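Local coordinates for protein peptidase S15/CocE/NonD (Thaumarchaeota archaeon SCGC AB-539-E09, PDB 4PF1) that acts as a serine aminopeptidase of the alpha/beta-hydrolase fold, probably cutting residues from the N-terminal ends of peptides, at residues 63-68 and 101-106; 117-122 and 160-165; 166-171 and 181-186; 187-192 and 271-276; 296-301 and 326-331. One frame throughout, in Å; residues are numbered along the deposited sequence.

Contact 1: 63-68 and 101-106; sequences VLTRTP and IVYQDV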
# COMPACT_ATOMS: atom_id res chain seq x y z
N VAL A 63 17.58 5.02 -35.01
CA VAL A 63 16.52 5.79 -34.37
C VAL A 63 17.20 6.83 -33.44
O VAL A 63 17.87 6.45 -32.47
CB VAL A 63 15.43 4.90 -33.69
CG1 VAL A 63 16.00 4.00 -32.60
CG2 VAL A 63 14.27 5.74 -33.17
N LEU A 64 17.14 8.12 -33.83
CA LEU A 64 17.84 9.22 -33.16
C LEU A 64 16.93 10.04 -32.24
O LEU A 64 15.82 10.41 -32.61
CB LEU A 64 18.48 10.15 -34.24
CG LEU A 64 19.12 11.48 -33.77
CD1 LEU A 64 20.36 11.24 -32.91
CD2 LEU A 64 19.46 12.36 -34.94
N THR A 65 17.46 10.37 -31.05
CA THR A 65 16.79 11.23 -30.08
C THR A 65 17.81 12.26 -29.57
O THR A 65 18.90 11.88 -29.14
CB THR A 65 16.15 10.41 -28.95
OG1 THR A 65 15.31 9.40 -29.53
CG2 THR A 65 15.32 11.27 -28.00
N ARG A 66 17.48 13.55 -29.68
CA ARG A 66 18.35 14.65 -29.27
C ARG A 66 17.77 15.27 -28.00
O ARG A 66 16.63 15.74 -28.01
CB ARG A 66 18.51 15.66 -30.42
CG ARG A 66 18.95 14.97 -31.73
CD ARG A 66 19.35 15.94 -32.83
NE ARG A 66 20.54 16.70 -32.47
CZ ARG A 66 20.52 17.99 -32.13
NH1 ARG A 66 21.64 18.60 -31.78
NH2 ARG A 66 19.38 18.67 -32.13
N THR A 67 18.53 15.19 -26.88
CA THR A 67 18.02 15.53 -25.56
C THR A 67 18.86 16.55 -24.75
O THR A 67 20.08 16.46 -24.72
CB THR A 67 17.91 14.21 -24.72
OG1 THR A 67 17.37 14.48 -23.42
CG2 THR A 67 19.25 13.46 -24.58
N PRO A 68 18.18 17.42 -23.95
CA PRO A 68 18.93 18.26 -23.00
C PRO A 68 18.92 17.61 -21.60
O PRO A 68 19.18 18.29 -20.60
CB PRO A 68 18.11 19.55 -23.00
CG PRO A 68 16.66 19.05 -23.18
CD PRO A 68 16.73 17.68 -23.85
N ILE A 101 20.13 2.47 -31.71
CA ILE A 101 19.51 3.53 -30.90
C ILE A 101 20.57 4.57 -30.54
O ILE A 101 21.60 4.22 -29.95
CB ILE A 101 18.78 2.96 -29.66
CG1 ILE A 101 17.71 1.92 -30.09
CG2 ILE A 101 18.14 4.09 -28.83
CD1 ILE A 101 17.49 0.81 -29.14
N VAL A 102 20.34 5.83 -30.94
CA VAL A 102 21.29 6.91 -30.74
C VAL A 102 20.67 8.05 -29.91
O VAL A 102 19.61 8.57 -30.27
CB VAL A 102 21.85 7.45 -32.09
CG1 VAL A 102 22.81 8.61 -31.88
CG2 VAL A 102 22.53 6.34 -32.89
N TYR A 103 21.37 8.45 -28.83
CA TYR A 103 20.99 9.59 -27.99
C TYR A 103 22.11 10.59 -27.98
O TYR A 103 23.27 10.23 -27.74
CB TYR A 103 20.64 9.14 -26.56
CG TYR A 103 19.19 8.76 -26.40
CD1 TYR A 103 18.69 7.57 -26.94
CD2 TYR A 103 18.29 9.59 -25.73
CE1 TYR A 103 17.35 7.23 -26.83
CE2 TYR A 103 16.95 9.25 -25.59
CZ TYR A 103 16.48 8.07 -26.15
OH TYR A 103 15.16 7.73 -26.04
N GLN A 104 21.79 11.85 -28.29
CA GLN A 104 22.81 12.89 -28.36
C GLN A 104 22.48 14.04 -27.43
O GLN A 104 21.33 14.51 -27.41
CB GLN A 104 22.96 13.39 -29.81
CG GLN A 104 24.03 14.48 -29.98
CD GLN A 104 24.04 15.04 -31.38
OE1 GLN A 104 23.12 15.76 -31.80
NE2 GLN A 104 25.11 14.77 -32.11
N ASP A 105 23.49 14.54 -26.69
CA ASP A 105 23.32 15.73 -25.87
C ASP A 105 23.23 16.93 -26.81
O ASP A 105 24.10 17.09 -27.67
CB ASP A 105 24.50 15.91 -24.88
CG ASP A 105 24.55 14.95 -23.71
OD1 ASP A 105 23.47 14.65 -23.14
OD2 ASP A 105 25.67 14.57 -23.31
N VAL A 106 22.16 17.74 -26.69
CA VAL A 106 22.01 18.94 -27.52
C VAL A 106 23.13 19.93 -27.16
O VAL A 106 23.72 19.83 -26.08
CB VAL A 106 20.61 19.60 -27.41
CG1 VAL A 106 19.50 18.66 -27.90
CG2 VAL A 106 20.32 20.10 -26.00
O HOH W 1 21.75 16.42 -22.77
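Q104 runs straight out from its strand, CG anti to the backbone N (chi1 -179°), whereas R66 bends at chi3 (64°), and the two ends meet side by side. R66 NE gives a 2.8 Å hydrogen bond to Q104 OE1, which lies at the edge of the guanidinium and close to its plane; R66 NH1 adds a weak bond to the same oxygen. Amide and guanidinium planes stand 87° apart. V106 CG1 lies over one face of the guanidinium, toward its rim. On the other face of the sheet, T65 lies over the ring of Y103, its CB 3.7 Å from the ring centroid in a CH-pi contact. The backbones are laced by V102 N to V63 O (3.0 Å), T65 N to V102 O (2.9 Å), Q104 N to T65 O, T67 N to Q104 O and V106 N to T67 O. Water 1 bridges T67 O and D105 OD1. R66 NH2 bonds H133, Q104 NE2 T140, Y103 OH N91, T65 OG1 I158 O and D105 OD1 A71 N. This in-register parallel pair, with helix 133-147 against the L64, R66, V102 and Q104 face, belongs to the central sheet of the alpha/beta-hydrolase fold.

Contact 2: 117-122 and 160-165; sequences MMNKPL and GSYEGY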
# COMPACT_ATOMS: atom_id res chain seq x y z
N MET A 117 21.06 27.65 -25.44
CA MET A 117 19.92 28.54 -25.61
C MET A 117 18.66 27.70 -25.50
O MET A 117 18.48 26.77 -26.29
CB MET A 117 19.98 29.26 -26.97
CG MET A 117 20.93 30.45 -26.99
SD MET A 117 21.12 31.13 -28.66
CE MET A 117 19.59 32.05 -28.82
N MET A 118 17.82 27.97 -24.47
CA MET A 118 16.56 27.25 -24.21
C MET A 118 15.74 27.15 -25.50
O MET A 118 15.39 28.17 -26.07
CB MET A 118 15.75 27.96 -23.10
CG MET A 118 14.37 27.34 -22.83
SD MET A 118 14.44 25.78 -21.92
CE MET A 118 15.02 26.36 -20.30
N ASN A 119 15.47 25.90 -25.96
CA ASN A 119 14.72 25.62 -27.20
C ASN A 119 15.26 26.49 -28.34
O ASN A 119 14.49 27.23 -28.97
CB ASN A 119 13.21 25.85 -27.00
CG ASN A 119 12.58 24.97 -25.96
OD1 ASN A 119 12.25 25.42 -24.86
ND2 ASN A 119 12.35 23.70 -26.30
N LYS A 120 16.59 26.45 -28.56
CA LYS A 120 17.29 27.27 -29.55
C LYS A 120 16.51 27.33 -30.87
O LYS A 120 16.25 26.29 -31.48
CB LYS A 120 18.72 26.74 -29.79
CG LYS A 120 19.63 27.76 -30.45
CD LYS A 120 20.95 27.14 -30.84
CE LYS A 120 21.92 28.18 -31.33
NZ LYS A 120 23.21 27.57 -31.75
N PRO A 121 16.05 28.54 -31.29
CA PRO A 121 15.28 28.63 -32.53
C PRO A 121 16.17 28.58 -33.77
O PRO A 121 17.39 28.58 -33.64
CB PRO A 121 14.57 29.99 -32.41
CG PRO A 121 15.48 30.80 -31.55
CD PRO A 121 16.25 29.86 -30.66
N LEU A 122 15.55 28.55 -34.97
CA LEU A 122 16.27 28.55 -36.24
C LEU A 122 17.08 29.83 -36.41
O LEU A 122 16.69 30.88 -35.88
CB LEU A 122 15.29 28.44 -37.42
CG LEU A 122 14.62 27.09 -37.68
CD1 LEU A 122 13.76 27.17 -38.91
CD2 LEU A 122 15.64 25.96 -37.86
N GLY A 160 9.80 12.75 -27.05
CA GLY A 160 8.71 13.51 -26.44
C GLY A 160 9.15 14.78 -25.76
O GLY A 160 10.30 14.89 -25.32
N SER A 161 8.22 15.76 -25.64
CA SER A 161 8.43 17.06 -24.98
C SER A 161 9.56 17.86 -25.69
O SER A 161 9.42 18.17 -26.87
CB SER A 161 8.72 16.87 -23.50
OG SER A 161 8.45 18.04 -22.75
N TYR A 162 10.68 18.17 -24.97
CA TYR A 162 11.84 18.85 -25.55
C TYR A 162 12.46 17.98 -26.65
O TYR A 162 12.87 18.49 -27.68
CB TYR A 162 12.88 19.16 -24.46
CG TYR A 162 13.82 20.32 -24.77
CD1 TYR A 162 14.79 20.20 -25.76
CD2 TYR A 162 13.82 21.46 -23.98
CE1 TYR A 162 15.69 21.24 -26.01
CE2 TYR A 162 14.72 22.50 -24.22
CZ TYR A 162 15.66 22.38 -25.23
OH TYR A 162 16.56 23.40 -25.47
N GLU A 163 12.48 16.65 -26.43
CA GLU A 163 12.97 15.68 -27.41
C GLU A 163 12.02 15.61 -28.62
O GLU A 163 12.44 15.22 -29.70
CB GLU A 163 13.15 14.29 -26.78
CG GLU A 163 14.21 14.27 -25.68
CD GLU A 163 14.31 12.99 -24.88
OE1 GLU A 163 13.55 12.03 -25.16
OE2 GLU A 163 15.15 12.94 -23.95
N GLY A 164 10.77 16.02 -28.41
CA GLY A 164 9.77 16.13 -29.46
C GLY A 164 10.00 17.38 -30.27
O GLY A 164 9.82 17.38 -31.49
N TYR A 165 10.42 18.47 -29.59
CA TYR A 165 10.77 19.75 -30.21
C TYR A 165 12.00 19.55 -31.11
O TYR A 165 12.01 20.04 -32.24
CB TYR A 165 11.04 20.82 -29.13
CG TYR A 165 11.75 22.07 -29.62
CD1 TYR A 165 11.03 23.13 -30.17
CD2 TYR A 165 13.13 22.20 -29.49
CE1 TYR A 165 11.68 24.28 -30.62
CE2 TYR A 165 13.79 23.34 -29.96
CZ TYR A 165 13.06 24.38 -30.51
OH TYR A 165 13.69 25.52 -30.94
O HOH W 2 18.35 24.15 -27.20
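Beside the nucleophile elbow, where S161 sits in a G-x-S-Y-x-G sequence, Y162 and Y165 of the following helix receive the loop 117-122. N119 is the wedge between the two tyrosines. Its ND2 lies over one face of the Y162 ring, 3.4 Å from CE2, with amide and ring planes only 25° apart, a near-stacked approach offset toward the rim. The same ND2 lies over a face of the Y165 ring, 3.6 Å from CD2, while N119 CB makes a CH-pi contact over that ring. With CG beside the backbone N (chi1 -61°), the amide is placed between both rings. The hydroxyls grip the loop backbone. Y162 OH accepts from N119 N at 2.8 Å and also bonds Y116 OH; water 2, which donates to M117 O, lies 2.6 Å from Y162 OH. Y165 OH lies 2.7 Å from K120 O, which comes in at the ring edge, and at the same 2.7 Å from N119 O, so two carbonyls converge on one hydroxyl. M118 SD approaches the edge of Y162, 4.0 Å from CE2, a Met-aromatic contact. The loop's outer side meets a second subunit, where D18 of that neighbouring copy accepts from M118 N. S161 has positive phi (61°) and its OG is hydrogen-bonded to H328 NE2, consistent with the catalytic pair of a serine peptidase. The loop 117-122 thus lies against the helix of a sharp strand-turn-helix bend at S161, characteristic of the nucleophile elbow of the alpha/beta hydrolases.

Contact 3: 166-171 and 181-186; sequences TTLMCT and VVPFAS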
# COMPACT_ATOMS: atom_id res chain seq x y z
N THR A 166 13.02 18.81 -30.63
CA THR A 166 14.24 18.54 -31.41
C THR A 166 13.91 17.64 -32.60
O THR A 166 14.50 17.82 -33.66
CB THR A 166 15.36 17.97 -30.55
OG1 THR A 166 14.96 16.72 -30.00
CG2 THR A 166 15.82 18.92 -29.45
N THR A 167 12.92 16.71 -32.44
CA THR A 167 12.44 15.82 -33.51
C THR A 167 11.84 16.66 -34.65
O THR A 167 12.10 16.39 -35.82
CB THR A 167 11.43 14.80 -32.92
OG1 THR A 167 12.12 13.91 -32.04
CG2 THR A 167 10.70 14.00 -34.00
N LEU A 168 11.04 17.70 -34.30
CA LEU A 168 10.44 18.61 -35.28
C LEU A 168 11.51 19.40 -36.04
O LEU A 168 11.36 19.64 -37.24
CB LEU A 168 9.46 19.58 -34.60
CG LEU A 168 8.20 18.99 -33.98
CD1 LEU A 168 7.49 20.02 -33.12
CD2 LEU A 168 7.25 18.45 -35.05
N MET A 169 12.60 19.78 -35.34
CA MET A 169 13.70 20.54 -35.93
C MET A 169 14.50 19.69 -36.96
O MET A 169 15.16 20.27 -37.81
CB MET A 169 14.63 21.09 -34.85
CG MET A 169 14.05 22.30 -34.12
SD MET A 169 13.96 23.77 -35.18
CE MET A 169 13.33 24.93 -34.05
N CYS A 170 14.38 18.34 -36.90
CA CYS A 170 15.04 17.42 -37.84
C CYS A 170 14.42 17.56 -39.25
O CYS A 170 15.09 17.26 -40.24
CB CYS A 170 14.95 15.98 -37.35
SG CYS A 170 15.76 15.68 -35.76
N THR A 171 13.15 18.00 -39.32
CA THR A 171 12.38 18.11 -40.56
C THR A 171 12.66 19.43 -41.33
O THR A 171 12.18 19.58 -42.46
CB THR A 171 10.87 17.95 -40.29
OG1 THR A 171 10.36 19.12 -39.64
CG2 THR A 171 10.55 16.72 -39.46
N VAL A 181 9.63 10.75 -38.88
CA VAL A 181 9.70 11.36 -37.54
C VAL A 181 8.46 10.97 -36.71
O VAL A 181 7.36 10.86 -37.25
CB VAL A 181 9.91 12.90 -37.54
CG1 VAL A 181 11.34 13.28 -37.92
CG2 VAL A 181 8.90 13.61 -38.43
N VAL A 182 8.66 10.77 -35.39
CA VAL A 182 7.57 10.47 -34.46
C VAL A 182 7.66 11.46 -33.26
O VAL A 182 8.19 11.11 -32.20
CB VAL A 182 7.53 8.98 -34.00
CG1 VAL A 182 6.30 8.70 -33.14
CG2 VAL A 182 7.57 8.02 -35.19
N PRO A 183 7.17 12.72 -33.42
CA PRO A 183 7.23 13.65 -32.28
C PRO A 183 6.09 13.42 -31.27
O PRO A 183 4.91 13.51 -31.63
CB PRO A 183 7.14 15.03 -32.95
CG PRO A 183 6.44 14.79 -34.25
CD PRO A 183 6.53 13.33 -34.60
N PHE A 184 6.45 13.06 -30.03
CA PHE A 184 5.50 12.85 -28.92
C PHE A 184 5.37 14.12 -28.11
O PHE A 184 6.37 14.79 -27.86
CB PHE A 184 5.97 11.72 -27.99
CG PHE A 184 5.98 10.31 -28.51
CD1 PHE A 184 7.08 9.81 -29.20
CD2 PHE A 184 4.96 9.42 -28.17
CE1 PHE A 184 7.13 8.48 -29.61
CE2 PHE A 184 5.00 8.09 -28.59
CZ PHE A 184 6.09 7.62 -29.31
N ALA A 185 4.14 14.45 -27.67
CA ALA A 185 3.83 15.58 -26.77
C ALA A 185 4.85 16.74 -26.88
O ALA A 185 5.40 17.17 -25.87
CB ALA A 185 3.78 15.06 -25.34
N SER A 186 5.10 17.22 -28.11
CA SER A 186 6.13 18.21 -28.41
C SER A 186 5.86 19.60 -27.83
O SER A 186 4.71 20.01 -27.68
CB SER A 186 6.30 18.34 -29.92
OG SER A 186 6.72 17.12 -30.49
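V181, T167 and L168 bury the most surface here, packing helix 162-169 on the strand that follows it. T167 sets its methyl anti to the backbone N (chi1 -68° for OG1), which turns CG2 down onto the strand, 3.8 Å from both V181 CB and P183 N. T167 and V181 point in opposite senses and pass alongside one another. T167 OG1 bonds E163 O, one turn back, so the hydroxyl is satisfied in the helix and the methyl is the part of the side chain that meets the strand. V181 CG1 also touches T167 O, and V181 CG2 meets T171 CG2 at 3.7 Å. The L168 side chain lies across the P183 ring, CD2 3.8 Å from P183 CG, and its CD1 rests on S186 CB at the same distance. T171 is fixed by OG1, which donates in the carbonyl plane to L168 O at 2.7 Å; L168 O also accepts from T171 N. Replacing T171 with alanine would probably open a gap beside V181 CG2 and strip L168 O of its side-chain donor. No hydrogen bond crosses this apolar interface, which lies within the beta-alpha-beta unit of strand 154-160, helix 162-169 and strand 178-184. Strand 287-292 flanks the second strand, helix 274-279 packs on L168 and T171, and helix 347-365 covers V182 and F184 on the other face of the sheet.

Contact 4: 187-192 and 271-276; sequences MVDGWM and QQAMDK. With GOL (glycerol), chain G.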
# COMPACT_ATOMS: atom_id res chain seq x y z
N MET A 187 6.96 20.33 -27.56
CA MET A 187 6.91 21.73 -27.14
C MET A 187 6.70 22.54 -28.42
O MET A 187 7.57 22.52 -29.30
CB MET A 187 8.22 22.13 -26.42
CG MET A 187 8.46 21.38 -25.12
SD MET A 187 10.08 21.74 -24.36
CE MET A 187 9.83 23.41 -23.86
N VAL A 188 5.52 23.16 -28.58
CA VAL A 188 5.19 23.87 -29.82
C VAL A 188 5.03 25.37 -29.55
O VAL A 188 5.67 26.18 -30.23
CB VAL A 188 3.93 23.25 -30.49
CG1 VAL A 188 3.38 24.13 -31.61
CG2 VAL A 188 4.24 21.85 -31.01
N ASP A 189 4.17 25.74 -28.59
CA ASP A 189 4.00 27.14 -28.24
C ASP A 189 3.96 27.28 -26.73
O ASP A 189 2.94 27.01 -26.09
CB ASP A 189 2.74 27.74 -28.90
CG ASP A 189 2.77 29.25 -29.03
OD1 ASP A 189 3.23 29.93 -28.07
OD2 ASP A 189 2.28 29.77 -30.05
N GLY A 190 5.10 27.69 -26.17
CA GLY A 190 5.30 27.86 -24.74
C GLY A 190 4.48 28.97 -24.10
O GLY A 190 4.37 29.02 -22.87
N TRP A 191 3.90 29.85 -24.92
CA TRP A 191 3.08 30.97 -24.43
C TRP A 191 1.59 30.67 -24.61
O TRP A 191 0.81 30.92 -23.69
CB TRP A 191 3.46 32.27 -25.16
CG TRP A 191 2.95 33.52 -24.50
CD1 TRP A 191 3.66 34.37 -23.71
CD2 TRP A 191 1.63 34.07 -24.61
NE1 TRP A 191 2.86 35.42 -23.31
CE2 TRP A 191 1.61 35.27 -23.86
CE3 TRP A 191 0.45 33.68 -25.28
CZ2 TRP A 191 0.48 36.07 -23.76
CZ3 TRP A 191 -0.68 34.47 -25.16
CH2 TRP A 191 -0.66 35.65 -24.41
N MET A 192 1.18 30.20 -25.82
CA MET A 192 -0.22 29.94 -26.12
C MET A 192 -0.84 28.88 -25.22
O MET A 192 -1.93 29.10 -24.69
CB MET A 192 -0.43 29.57 -27.60
CG MET A 192 -0.54 30.78 -28.53
SD MET A 192 -1.84 31.98 -28.10
CE MET A 192 -3.31 30.96 -28.29
N GLN A 271 7.50 34.35 -33.29
CA GLN A 271 8.53 33.81 -34.19
C GLN A 271 8.98 32.38 -33.80
O GLN A 271 9.57 31.69 -34.64
CB GLN A 271 9.76 34.73 -34.21
CG GLN A 271 9.60 35.98 -35.06
CD GLN A 271 10.81 36.88 -34.96
OE1 GLN A 271 11.94 36.48 -35.24
NE2 GLN A 271 10.58 38.12 -34.58
N GLN A 272 8.74 31.96 -32.55
CA GLN A 272 9.17 30.65 -32.05
C GLN A 272 8.07 29.57 -32.11
O GLN A 272 8.38 28.39 -31.89
CB GLN A 272 9.72 30.76 -30.63
CG GLN A 272 11.13 31.31 -30.58
CD GLN A 272 11.63 31.39 -29.16
OE1 GLN A 272 12.33 30.50 -28.67
NE2 GLN A 272 11.25 32.45 -28.47
N ALA A 273 6.80 29.96 -32.39
CA ALA A 273 5.68 29.01 -32.47
C ALA A 273 5.95 27.98 -33.57
O ALA A 273 6.08 28.33 -34.75
CB ALA A 273 4.38 29.75 -32.74
N MET A 274 6.14 26.71 -33.16
CA MET A 274 6.51 25.60 -34.04
C MET A 274 5.47 25.30 -35.11
O MET A 274 5.83 24.90 -36.21
CB MET A 274 6.82 24.34 -33.22
CG MET A 274 8.06 24.49 -32.36
SD MET A 274 9.52 24.92 -33.33
CE MET A 274 10.05 23.27 -33.83
N ASP A 275 4.17 25.48 -34.79
CA ASP A 275 3.08 25.27 -35.75
C ASP A 275 3.15 26.33 -36.87
O ASP A 275 3.01 25.99 -38.04
CB ASP A 275 1.71 25.30 -35.05
CG ASP A 275 1.38 26.62 -34.36
OD1 ASP A 275 2.16 27.04 -33.48
OD2 ASP A 275 0.34 27.22 -34.70
N LYS A 276 3.41 27.59 -36.50
CA LYS A 276 3.50 28.71 -37.44
C LYS A 276 4.79 28.61 -38.27
O LYS A 276 4.76 28.85 -39.48
CB LYS A 276 3.41 30.05 -36.70
CG LYS A 276 2.02 30.31 -36.11
CD LYS A 276 2.02 31.49 -35.13
CE LYS A 276 0.65 31.75 -34.54
NZ LYS A 276 0.27 30.72 -33.53
C1 GOL G . 8.55 28.14 -28.09
O1 GOL G . 7.29 28.50 -27.55
C2 GOL G . 8.58 26.67 -28.46
O2 GOL G . 9.63 26.44 -29.39
C3 GOL G . 8.79 25.79 -27.25
O3 GOL G . 7.79 26.01 -26.26
O HOH W 3 0.68 28.54 -31.79
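D189, whose OD2 rests 3.4 Å from A273 CB, has its other carboxylate oxygen gripped by two backbone amides. W191 N reaches OD1 at 3.2 Å on the anti lone pair, closing an Asx turn; M192 N comes from above the carboxylate plane at 3.1 Å. OD2 bonds Y265 OH and accepts a hydrogen bond from water 3, which also donates to D275 OD1 and so mediates between two like charges. K276 NZ stands 4.1 Å from D189 OD2, too far for a salt bridge, though its charge may partly offset that of the carboxylate. D275 OD2 pairs with K304. An alanine in place of D189 would probably leave W191 N and M192 N without their acceptor and let the turn loosen. V188 O takes a nearly straight 3.0 Å bond from M274 N, just after the helix N-cap, A273. Set anti to the backbone N (chi1 168°), V188 CG1 lies 3.5 Å from D275 N. Glycerol, probably from the crystallisation liquor, accepts from G190 N through O1 at 2.7 Å. The contact joins the loop after strand 178-184 to the start of helix 274-279, with helix 162-169 against M187 and M274 and helix 301-309 against V188 and D275.

Contact 5: 296-301 and 326-331; sequences QEDIYG and WNHGQG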
# COMPACT_ATOMS: atom_id res chain seq x y z
N GLN A 296 -0.37 16.99 -19.00
CA GLN A 296 -0.27 18.07 -18.01
C GLN A 296 0.88 19.07 -18.32
O GLN A 296 1.09 20.01 -17.54
CB GLN A 296 -0.12 17.47 -16.59
CG GLN A 296 1.29 16.92 -16.25
CD GLN A 296 1.62 15.54 -16.81
OE1 GLN A 296 0.87 14.96 -17.61
NE2 GLN A 296 2.77 15.01 -16.42
N GLU A 297 1.59 18.89 -19.45
CA GLU A 297 2.70 19.77 -19.79
C GLU A 297 2.58 20.40 -21.18
O GLU A 297 2.82 21.60 -21.32
CB GLU A 297 4.04 19.04 -19.64
CG GLU A 297 4.42 18.77 -18.19
CD GLU A 297 5.83 18.29 -17.92
OE1 GLU A 297 6.11 17.93 -16.75
OE2 GLU A 297 6.66 18.30 -18.85
N ASP A 298 2.23 19.60 -22.21
CA ASP A 298 2.12 20.09 -23.59
C ASP A 298 0.82 19.61 -24.25
O ASP A 298 0.86 18.83 -25.21
CB ASP A 298 3.35 19.66 -24.42
CG ASP A 298 4.66 20.20 -23.89
OD1 ASP A 298 4.98 21.36 -24.18
OD2 ASP A 298 5.36 19.46 -23.17
N ILE A 299 -0.33 20.10 -23.74
CA ILE A 299 -1.67 19.71 -24.21
C ILE A 299 -2.12 20.50 -25.48
O ILE A 299 -3.10 20.12 -26.12
CB ILE A 299 -2.70 19.88 -23.04
CG1 ILE A 299 -3.90 18.92 -23.19
CG2 ILE A 299 -3.13 21.35 -22.84
CD1 ILE A 299 -4.47 18.43 -21.89
N TYR A 300 -1.39 21.57 -25.83
CA TYR A 300 -1.72 22.46 -26.95
C TYR A 300 -1.02 22.05 -28.26
O TYR A 300 -1.64 22.09 -29.33
CB TYR A 300 -1.32 23.91 -26.58
CG TYR A 300 -1.43 24.93 -27.69
CD1 TYR A 300 -2.58 25.68 -27.86
CD2 TYR A 300 -0.34 25.21 -28.51
CE1 TYR A 300 -2.68 26.64 -28.88
CE2 TYR A 300 -0.43 26.15 -29.54
CZ TYR A 300 -1.60 26.86 -29.71
OH TYR A 300 -1.68 27.82 -30.69
N GLY A 301 0.26 21.71 -28.15
CA GLY A 301 1.14 21.41 -29.27
C GLY A 301 0.70 20.46 -30.36
O GLY A 301 0.63 20.85 -31.53
N TRP A 326 -3.66 9.69 -22.67
CA TRP A 326 -2.38 9.74 -22.00
C TRP A 326 -2.07 11.04 -21.35
O TRP A 326 -2.44 12.11 -21.84
CB TRP A 326 -1.27 9.43 -23.04
CG TRP A 326 -1.45 8.13 -23.77
CD1 TRP A 326 -1.75 6.92 -23.22
CD2 TRP A 326 -1.25 7.90 -25.17
NE1 TRP A 326 -1.77 5.95 -24.19
CE2 TRP A 326 -1.47 6.53 -25.40
CE3 TRP A 326 -0.91 8.73 -26.25
CZ2 TRP A 326 -1.39 5.96 -26.68
CZ3 TRP A 326 -0.85 8.17 -27.52
CH2 TRP A 326 -1.07 6.80 -27.72
N ASN A 327 -1.29 10.97 -20.26
CA ASN A 327 -0.70 12.13 -19.64
C ASN A 327 0.58 12.46 -20.44
O ASN A 327 0.79 11.87 -21.51
CB ASN A 327 -0.43 11.89 -18.14
CG ASN A 327 0.62 10.86 -17.79
OD1 ASN A 327 1.40 10.40 -18.61
ND2 ASN A 327 0.70 10.52 -16.52
N HIS A 328 1.44 13.34 -19.93
CA HIS A 328 2.64 13.76 -20.65
C HIS A 328 3.58 12.61 -21.13
O HIS A 328 4.08 12.67 -22.26
CB HIS A 328 3.43 14.78 -19.84
CG HIS A 328 4.53 15.42 -20.61
ND1 HIS A 328 4.30 15.97 -21.86
CD2 HIS A 328 5.84 15.54 -20.31
CE1 HIS A 328 5.48 16.41 -22.27
NE2 HIS A 328 6.43 16.18 -21.37
N GLY A 329 3.83 11.61 -20.29
CA GLY A 329 4.77 10.54 -20.64
C GLY A 329 4.21 9.18 -21.00
O GLY A 329 4.98 8.30 -21.41
N GLN A 330 2.88 8.99 -20.90
CA GLN A 330 2.22 7.69 -21.12
C GLN A 330 2.24 7.17 -22.57
O GLN A 330 2.13 5.95 -22.78
CB GLN A 330 0.79 7.72 -20.60
CG GLN A 330 0.71 7.28 -19.15
CD GLN A 330 -0.68 7.33 -18.59
OE1 GLN A 330 -1.50 8.19 -18.94
NE2 GLN A 330 -0.97 6.42 -17.68
N GLY A 331 2.38 8.05 -23.55
CA GLY A 331 2.50 7.64 -24.95
C GLY A 331 3.82 6.94 -25.21
O GLY A 331 3.93 6.13 -26.15
O HOH W 4 3.62 12.52 -17.26
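One direct hydrogen bond joins the loops 296-301 and 326-331: H328 N donates to Q296 OE1 at 2.9 Å, tilted somewhat from the carbonyl plane. Q296 folds back on itself (chi1 76°, chi2 -78°), which turns the amide toward the other loop and lays it beside H328 CB, nearly perpendicular to the imidazole ring. Water 4 completes the polar link, accepting from Q296 NE2 at 2.8 Å and from G329 N. Within 326-331, N327 N donates to Q330 OE1 at 3.1 Å, on a lone pair, while N327 OD1 receives weak bonds from G329 N and Q330 N. These bonds lie within the turn that carries H328. Its ring lies where an alpha/beta hydrolase carries its catalytic histidine: NE2 is hydrogen-bonded to S161 OG, and ND1 bonds D295, consistent with a Ser-His-Asp triad. Packing on the ring comes chiefly from E297, whose CB sits over the centre of one face in a CH-pi contact, 3.8 Å from the centroid. The E297 chain then extends past the ring, with its carboxylate plane 28° from that of the imidazole. E297 OE2 stands 3.2 Å from H328 CD2, and its OE1 is held by W453 NE1. D298 OD2 approaches obliquely, 3.2 Å from H328 CE1, and makes a weak hydrogen bond with S161 OG; D298 N is tied to D295 OD1.

Along the chain the five contacts follow in series; none nests in or crosses another. Contact 1 closes the loop 69-100 between two neighbouring strands of the central sheet. Contact 2 closes 123-159, bringing the loop after strand 100-105 onto the start of helix 162-169. Contact 3 follows at once with a short closure, 172-180, from that helix to strand 178-184. Contact 4 spans the longest excursion, 193-270, which holds several helices, and contact 5 closes 302-325, joining the loops that follow strands 287-292 and 319-324. Contact 1 touches contact 2 through T67 and E163. Contacts 2, 3 and 5 converge round S161, A185 and H328, the probable active site; M187 joins contact 4 to contact 2.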